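Local coordinates for putative glycosyltransferase (Mannosyltransferase) involved in glycosylating the PBCV-1 major capsid protein (Paramecium bursaria Chlorella virus 1, PDB 2P6W) that is the N-terminal domain of a viral enzyme that probably transfers a sugar from a nucleotide donor, with manganese, in glycosylating the major capsid protein, at residues E49-W61 with W139-E153. Numbering follows the deposited sequence.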
loop_
_atom_site.group_PDB
_atom_site.type_symbol
_atom_site.label_atom_id
_atom_site.label_comp_id
_atom_site.label_asym_id
_atom_site.label_seq_id
_atom_site.Cartn_x
_atom_site.Cartn_y
_atom_site.Cartn_z
ATOM N N GLU A 49 -15.298 9.984 -7.499
ATOM C CA GLU A 49 -15.351 9.045 -8.622
ATOM C C GLU A 49 -15.438 7.639 -8.044
ATOM O O GLU A 49 -14.479 7.149 -7.453
ATOM C CB GLU A 49 -14.114 9.192 -9.520
ATOM C CG GLU A 49 -14.018 10.562 -10.169
ATOM C CD GLU A 49 -12.744 10.776 -10.960
ATOM O OE1 GLU A 49 -12.420 9.935 -11.818
ATOM O OE2 GLU A 49 -12.091 11.815 -10.734
ATOM N N THR A 50 -16.595 7.001 -8.205
ATOM C CA THR A 50 -16.890 5.764 -7.486
ATOM C C THR A 50 -16.829 4.478 -8.316
ATOM O O THR A 50 -17.091 3.393 -7.782
ATOM C CB THR A 50 -18.279 5.825 -6.820
ATOM O OG1 THR A 50 -19.241 6.230 -7.796
ATOM C CG2 THR A 50 -18.276 6.809 -5.652
ATOM N N GLU A 51 -16.494 4.589 -9.599
ATOM C CA GLU A 51 -16.284 3.392 -10.429
ATOM C C GLU A 51 -15.051 2.601 -9.971
ATOM O O GLU A 51 -14.100 3.170 -9.418
ATOM C CB GLU A 51 -16.150 3.758 -11.913
ATOM C CG GLU A 51 -17.444 4.239 -12.577
ATOM C CD GLU A 51 -17.216 4.660 -14.018
ATOM O OE1 GLU A 51 -17.216 3.783 -14.911
ATOM O OE2 GLU A 51 -17.036 5.877 -14.263
ATOM N N GLU A 52 -15.077 1.292 -10.212
ATOM C CA GLU A 52 -14.011 0.391 -9.763
ATOM C C GLU A 52 -12.605 0.894 -10.118
ATOM O O GLU A 52 -11.720 0.929 -9.257
ATOM C CB GLU A 52 -14.230 -1.020 -10.318
ATOM C CG GLU A 52 -13.172 -2.037 -9.881
ATOM C CD GLU A 52 -13.458 -3.431 -10.413
ATOM O OE1 GLU A 52 -14.378 -4.083 -9.870
ATOM O OE2 GLU A 52 -12.772 -3.870 -11.368
ATOM N N HIS A 53 -12.395 1.287 -11.372
ATOM C CA HIS A 53 -11.062 1.762 -11.776
ATOM C C HIS A 53 -10.625 2.980 -10.958
ATOM O O HIS A 53 -9.483 3.046 -10.477
ATOM C CB HIS A 53 -10.992 2.062 -13.283
ATOM C CG HIS A 53 -11.725 3.297 -13.695
ATOM N ND1 HIS A 53 -13.103 3.365 -13.734
ATOM C CD2 HIS A 53 -11.275 4.513 -14.089
ATOM C CE1 HIS A 53 -13.470 4.571 -14.133
ATOM N NE2 HIS A 53 -12.381 5.288 -14.354
ATOM N N ALA A 54 -11.548 3.928 -10.790
ATOM C CA ALA A 54 -11.242 5.182 -10.129
ATOM C C ALA A 54 -10.942 4.948 -8.643
ATOM O O ALA A 54 -10.067 5.598 -8.058
ATOM C CB ALA A 54 -12.386 6.186 -10.327
ATOM N N LEU A 55 -11.655 3.991 -8.056
ATOM C CA LEU A 55 -11.412 3.598 -6.671
ATOM C C LEU A 55 -10.008 3.065 -6.473
ATOM O O LEU A 55 -9.328 3.429 -5.512
ATOM C CB LEU A 55 -12.465 2.578 -6.186
ATOM C CG LEU A 55 -13.891 3.125 -6.020
ATOM C CD1 LEU A 55 -14.841 1.983 -5.687
ATOM C CD2 LEU A 55 -13.988 4.253 -4.983
ATOM N N HIS A 56 -9.562 2.214 -7.395
ATOM C CA HIS A 56 -8.221 1.652 -7.281
ATOM C C HIS A 56 -7.156 2.752 -7.414
ATOM O O HIS A 56 -6.167 2.770 -6.665
ATOM C CB HIS A 56 -8.001 0.570 -8.324
ATOM C CG HIS A 56 -6.752 -0.210 -8.094
ATOM N ND1 HIS A 56 -5.511 0.231 -8.512
ATOM C CD2 HIS A 56 -6.542 -1.378 -7.440
ATOM C CE1 HIS A 56 -4.595 -0.652 -8.158
ATOM N NE2 HIS A 56 -5.190 -1.636 -7.499
ATOM N N PHE A 57 -7.370 3.676 -8.349
ATOM C CA PHE A 57 -6.400 4.745 -8.598
ATOM C C PHE A 57 -6.324 5.755 -7.467
ATOM O O PHE A 57 -5.365 6.517 -7.390
ATOM C CB PHE A 57 -6.732 5.490 -9.882
ATOM C CG PHE A 57 -6.121 4.887 -11.120
ATOM C CD1 PHE A 57 -4.828 5.259 -11.512
ATOM C CD2 PHE A 57 -6.842 3.986 -11.910
ATOM C CE1 PHE A 57 -4.252 4.725 -12.661
ATOM C CE2 PHE A 57 -6.266 3.440 -13.075
ATOM C CZ PHE A 57 -4.965 3.830 -13.445
ATOM N N ARG A 58 -7.341 5.772 -6.603
ATOM C CA ARG A 58 -7.425 6.819 -5.578
ATOM C C ARG A 58 -6.180 6.934 -4.685
ATOM O O ARG A 58 -5.866 8.032 -4.215
ATOM C CB ARG A 58 -8.693 6.696 -4.725
ATOM C CG ARG A 58 -9.029 8.009 -4.026
ATOM C CD ARG A 58 -10.429 8.036 -3.469
ATOM N NE ARG A 58 -10.859 9.418 -3.221
ATOM C CZ ARG A 58 -11.257 9.890 -2.042
ATOM N NH1 ARG A 58 -11.321 9.099 -0.987
ATOM N NH2 ARG A 58 -11.624 11.159 -1.934
ATOM N N ARG A 59 -5.462 5.830 -4.464
ATOM C CA ARG A 59 -4.213 5.869 -3.688
ATOM C C ARG A 59 -3.206 6.916 -4.221
ATOM O O ARG A 59 -2.460 7.521 -3.447
ATOM C CB ARG A 59 -3.572 4.492 -3.660
ATOM C CG ARG A 59 -3.135 4.003 -5.007
ATOM C CD ARG A 59 -2.858 2.493 -4.954
ATOM N NE ARG A 59 -4.128 1.783 -4.914
ATOM C CZ ARG A 59 -4.269 0.509 -4.571
ATOM N NH1 ARG A 59 -3.206 -0.204 -4.224
ATOM N NH2 ARG A 59 -5.479 -0.045 -4.561
ATOM N N SER A 60 -3.195 7.127 -5.538
ATOM C CA SER A 60 -2.257 8.071 -6.153
ATOM C C SER A 60 -2.728 9.524 -6.028
ATOM O O SER A 60 -1.978 10.469 -6.329
ATOM C CB SER A 60 -2.002 7.702 -7.617
ATOM O OG SER A 60 -1.403 6.424 -7.701
ATOM N N TRP A 61 -3.984 9.694 -5.608
ATOM C CA TRP A 61 -4.505 11.001 -5.224
ATOM C C TRP A 61 -4.268 11.233 -3.726
ATOM O O TRP A 61 -3.842 12.325 -3.318
ATOM C CB TRP A 61 -5.993 11.092 -5.575
ATOM C CG TRP A 61 -6.652 12.404 -5.229
ATOM C CD1 TRP A 61 -6.690 13.526 -5.993
ATOM C CD2 TRP A 61 -7.383 12.697 -4.034
ATOM N NE1 TRP A 61 -7.392 14.520 -5.342
ATOM C CE2 TRP A 61 -7.816 14.036 -4.133
ATOM C CE3 TRP A 61 -7.673 11.974 -2.863
ATOM C CZ2 TRP A 61 -8.559 14.659 -3.125
ATOM C CZ3 TRP A 61 -8.425 12.594 -1.868
ATOM C CH2 TRP A 61 -8.848 13.929 -2.005
ATOM N N TRP A 139 -2.189 9.142 -11.233
ATOM C CA TRP A 139 -3.583 9.558 -11.021
ATOM C C TRP A 139 -4.228 10.104 -12.303
ATOM O O TRP A 139 -5.370 9.764 -12.598
ATOM C CB TRP A 139 -3.644 10.582 -9.884
ATOM C CG TRP A 139 -5.001 11.180 -9.637
ATOM C CD1 TRP A 139 -5.344 12.494 -9.771
ATOM C CD2 TRP A 139 -6.189 10.501 -9.190
ATOM N NE1 TRP A 139 -6.670 12.682 -9.443
ATOM C CE2 TRP A 139 -7.214 11.477 -9.081
ATOM C CE3 TRP A 139 -6.493 9.165 -8.893
ATOM C CZ2 TRP A 139 -8.521 11.156 -8.687
ATOM C CZ3 TRP A 139 -7.791 8.843 -8.484
ATOM C CH2 TRP A 139 -8.792 9.837 -8.388
ATOM N N SER A 140 -3.485 10.915 -13.063
ATOM C CA SER A 140 -4.014 11.548 -14.288
ATOM C C SER A 140 -4.380 10.532 -15.355
ATOM O O SER A 140 -5.155 10.850 -16.265
ATOM C CB SER A 140 -3.003 12.546 -14.859
ATOM O OG SER A 140 -1.959 11.889 -15.571
ATOM N N LEU A 141 -3.808 9.329 -15.265
ATOM C CA LEU A 141 -4.002 8.310 -16.306
ATOM C C LEU A 141 -5.238 7.457 -16.036
ATOM O O LEU A 141 -5.557 6.562 -16.817
ATOM C CB LEU A 141 -2.766 7.413 -16.434
ATOM C CG LEU A 141 -1.542 8.092 -17.039
ATOM C CD1 LEU A 141 -0.356 7.198 -16.859
ATOM C CD2 LEU A 141 -1.751 8.413 -18.515
ATOM N N ARG A 142 -5.937 7.739 -14.938
ATOM C CA ARG A 142 -7.038 6.865 -14.490
ATOM C C ARG A 142 -8.148 6.672 -15.488
ATOM O O ARG A 142 -8.839 5.649 -15.445
ATOM C CB ARG A 142 -7.632 7.348 -13.163
ATOM C CG ARG A 142 -8.357 8.683 -13.255
ATOM C CD ARG A 142 -8.653 9.203 -11.875
ATOM N NE ARG A 142 -9.410 10.456 -11.875
ATOM C CZ ARG A 142 -8.883 11.665 -12.077
ATOM N NH1 ARG A 142 -7.583 11.807 -12.340
ATOM N NH2 ARG A 142 -9.669 12.737 -12.034
ATOM N N ASN A 143 -8.341 7.654 -16.355
ATOM C CA ASN A 143 -9.457 7.586 -17.300
ATOM C C ASN A 143 -9.022 7.451 -18.756
ATOM O O ASN A 143 -9.769 7.808 -19.673
ATOM C CB ASN A 143 -10.401 8.776 -17.118
ATOM C CG ASN A 143 -11.289 8.647 -15.883
ATOM O OD1 ASN A 143 -11.331 9.548 -15.041
ATOM N ND2 ASN A 143 -12.024 7.541 -15.785
ATOM N N GLU A 144 -7.819 6.932 -18.954
ATOM C CA GLU A 144 -7.254 6.741 -20.278
ATOM C C GLU A 144 -6.911 5.261 -20.470
ATOM O O GLU A 144 -6.243 4.666 -19.624
ATOM C CB GLU A 144 -5.994 7.614 -20.378
ATOM C CG GLU A 144 -5.217 7.547 -21.661
ATOM C CD GLU A 144 -4.079 8.563 -21.697
ATOM O OE1 GLU A 144 -4.189 9.619 -21.024
ATOM O OE2 GLU A 144 -3.081 8.309 -22.406
ATOM N N ALA A 145 -7.401 4.657 -21.559
ATOM C CA ALA A 145 -7.015 3.289 -21.917
ATOM C C ALA A 145 -5.524 3.295 -22.265
ATOM O O ALA A 145 -5.053 4.256 -22.881
ATOM C CB ALA A 145 -7.819 2.797 -23.107
ATOM N N PRO A 146 -4.787 2.221 -21.912
ATOM C CA PRO A 146 -5.230 0.997 -21.263
ATOM C C PRO A 146 -5.154 1.050 -19.742
ATOM O O PRO A 146 -5.421 0.044 -19.083
ATOM C CB PRO A 146 -4.200 -0.017 -21.742
ATOM C CG PRO A 146 -2.931 0.791 -21.834
ATOM C CD PRO A 146 -3.343 2.168 -22.251
ATOM N N TRP A 147 -4.774 2.199 -19.193
ATOM C CA TRP A 147 -4.540 2.306 -17.742
ATOM C C TRP A 147 -5.822 2.202 -16.933
ATOM O O TRP A 147 -5.787 1.791 -15.774
ATOM C CB TRP A 147 -3.732 3.578 -17.431
ATOM C CG TRP A 147 -2.650 3.710 -18.427
ATOM C CD1 TRP A 147 -2.488 4.700 -19.357
ATOM C CD2 TRP A 147 -1.617 2.758 -18.668
ATOM N NE1 TRP A 147 -1.398 4.431 -20.150
ATOM C CE2 TRP A 147 -0.844 3.240 -19.744
ATOM C CE3 TRP A 147 -1.259 1.545 -18.065
ATOM C CZ2 TRP A 147 0.270 2.543 -20.227
ATOM C CZ3 TRP A 147 -0.163 0.857 -18.552
ATOM C CH2 TRP A 147 0.592 1.360 -19.622
ATOM N N ASN A 148 -6.945 2.546 -17.567
ATOM C CA ASN A 148 -8.265 2.442 -16.933
ATOM C C ASN A 148 -8.845 1.025 -16.939
ATOM O O ASN A 148 -10.025 0.830 -16.603
ATOM C CB ASN A 148 -9.267 3.454 -17.515
ATOM C CG ASN A 148 -9.612 3.199 -18.976
ATOM O OD1 ASN A 148 -9.095 2.276 -19.617
ATOM N ND2 ASN A 148 -10.503 4.044 -19.520
ATOM N N THR A 149 -8.016 0.045 -17.322
ATOM C CA THR A 149 -8.423 -1.355 -17.286
ATOM C C THR A 149 -7.683 -2.090 -16.173
ATOM O O THR A 149 -6.558 -1.721 -15.788
ATOM C CB THR A 149 -8.232 -2.089 -18.646
ATOM O OG1 THR A 149 -6.831 -2.248 -18.946
ATOM C CG2 THR A 149 -8.923 -1.330 -19.777
ATOM N N PHE A 150 -8.321 -3.128 -15.642
ATOM C CA PHE A 150 -7.732 -3.930 -14.571
ATOM C C PHE A 150 -6.329 -4.432 -14.935
ATOM O O PHE A 150 -6.109 -4.874 -16.081
ATOM C CB PHE A 150 -8.667 -5.119 -14.314
ATOM C CG PHE A 150 -8.221 -6.027 -13.219
ATOM C CD1 PHE A 150 -8.627 -5.804 -11.907
ATOM C CD2 PHE A 150 -7.410 -7.126 -13.496
ATOM C CE1 PHE A 150 -8.221 -6.657 -10.884
ATOM C CE2 PHE A 150 -7.006 -7.986 -12.477
ATOM C CZ PHE A 150 -7.404 -7.748 -11.173
ATOM N N PRO A 151 -5.389 -4.448 -13.961
ATOM C CA PRO A 151 -5.472 -4.001 -12.554
ATOM C C PRO A 151 -5.184 -2.519 -12.234
ATOM O O PRO A 151 -4.742 -2.214 -11.130
ATOM C CB PRO A 151 -4.431 -4.895 -11.851
ATOM C CG PRO A 151 -3.394 -5.113 -12.883
ATOM C CD PRO A 151 -4.112 -5.149 -14.228
ATOM N N TYR A 152 -5.429 -1.612 -13.181
ATOM C CA TYR A 152 -5.551 -0.174 -12.853
ATOM C C TYR A 152 -4.218 0.450 -12.424
ATOM O O TYR A 152 -3.275 0.425 -13.210
ATOM C CB TYR A 152 -6.658 0.056 -11.809
ATOM C CG TYR A 152 -7.938 -0.660 -12.145
ATOM C CD1 TYR A 152 -8.583 -0.432 -13.343
ATOM C CD2 TYR A 152 -8.503 -1.572 -11.244
ATOM C CE1 TYR A 152 -9.771 -1.082 -13.652
ATOM C CE2 TYR A 152 -9.692 -2.230 -11.545
ATOM C CZ TYR A 152 -10.317 -1.975 -12.747
ATOM O OH TYR A 152 -11.491 -2.630 -13.062
ATOM N N GLU A 153 -4.131 1.049 -11.235
ATOM C CA GLU A 153 -2.873 1.692 -10.811
ATOM C C GLU A 153 -1.736 0.681 -10.783
ATOM O O GLU A 153 -0.570 1.020 -10.985
ATOM C CB GLU A 153 -3.032 2.370 -9.435
ATOM C CG GLU A 153 -1.722 2.774 -8.736
ATOM C CD GLU A 153 -1.132 1.660 -7.874
ATOM O OE1 GLU A 153 -1.718 0.549 -7.830
ATOM O OE2 GLU A 153 -0.085 1.896 -7.217
#
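Beside the manganese and nucleotide-sugar site of this GT-A-type domain, helix 52-57 and the start of helix 59-69 pack on the loop joining helices 132-140 and 153-164. The Phe57 ring is enclosed on both faces: Arg142 CA sits over one, 3.7 Å from the Phe57 ring centroid, Glu153 CB over the opposite one, and Trp147 O meets the edge. Trp139 is layered between Trp61 CB, 3.7 Å from the centroid of the six-membered ring of Trp139, and the Arg142 guanidinium. Extended from CG to NE, Arg142 grips Glu49 side-on, NE to OE1 at 3.1 Å and NH2 to OE2 at 2.9 Å, while NH1 donates to Trp139 O at 3.0 Å. His53 CA lies over the Tyr152 ring, whose OH gives Glu52 OE2 a very short bond of 2.5 Å. The bend of Glu153 at chi2 (-88°) brings its carboxylate to Arg59 CD and the edge of His56; OE1 is hydrogen-bonded to Thr122 and OE2 salt-bridged to Lys125. Arg59, a UDP-glucose-binding residue, donates from NE to His56 O and is salt-bridged to Asp80, a manganese ligand. Three hydrogen bonds, to Glu49 and Trp139 O, thus hold the Arg142 guanidinium flat over Trp139, and His56 O probably steadies Arg59 beside the metal.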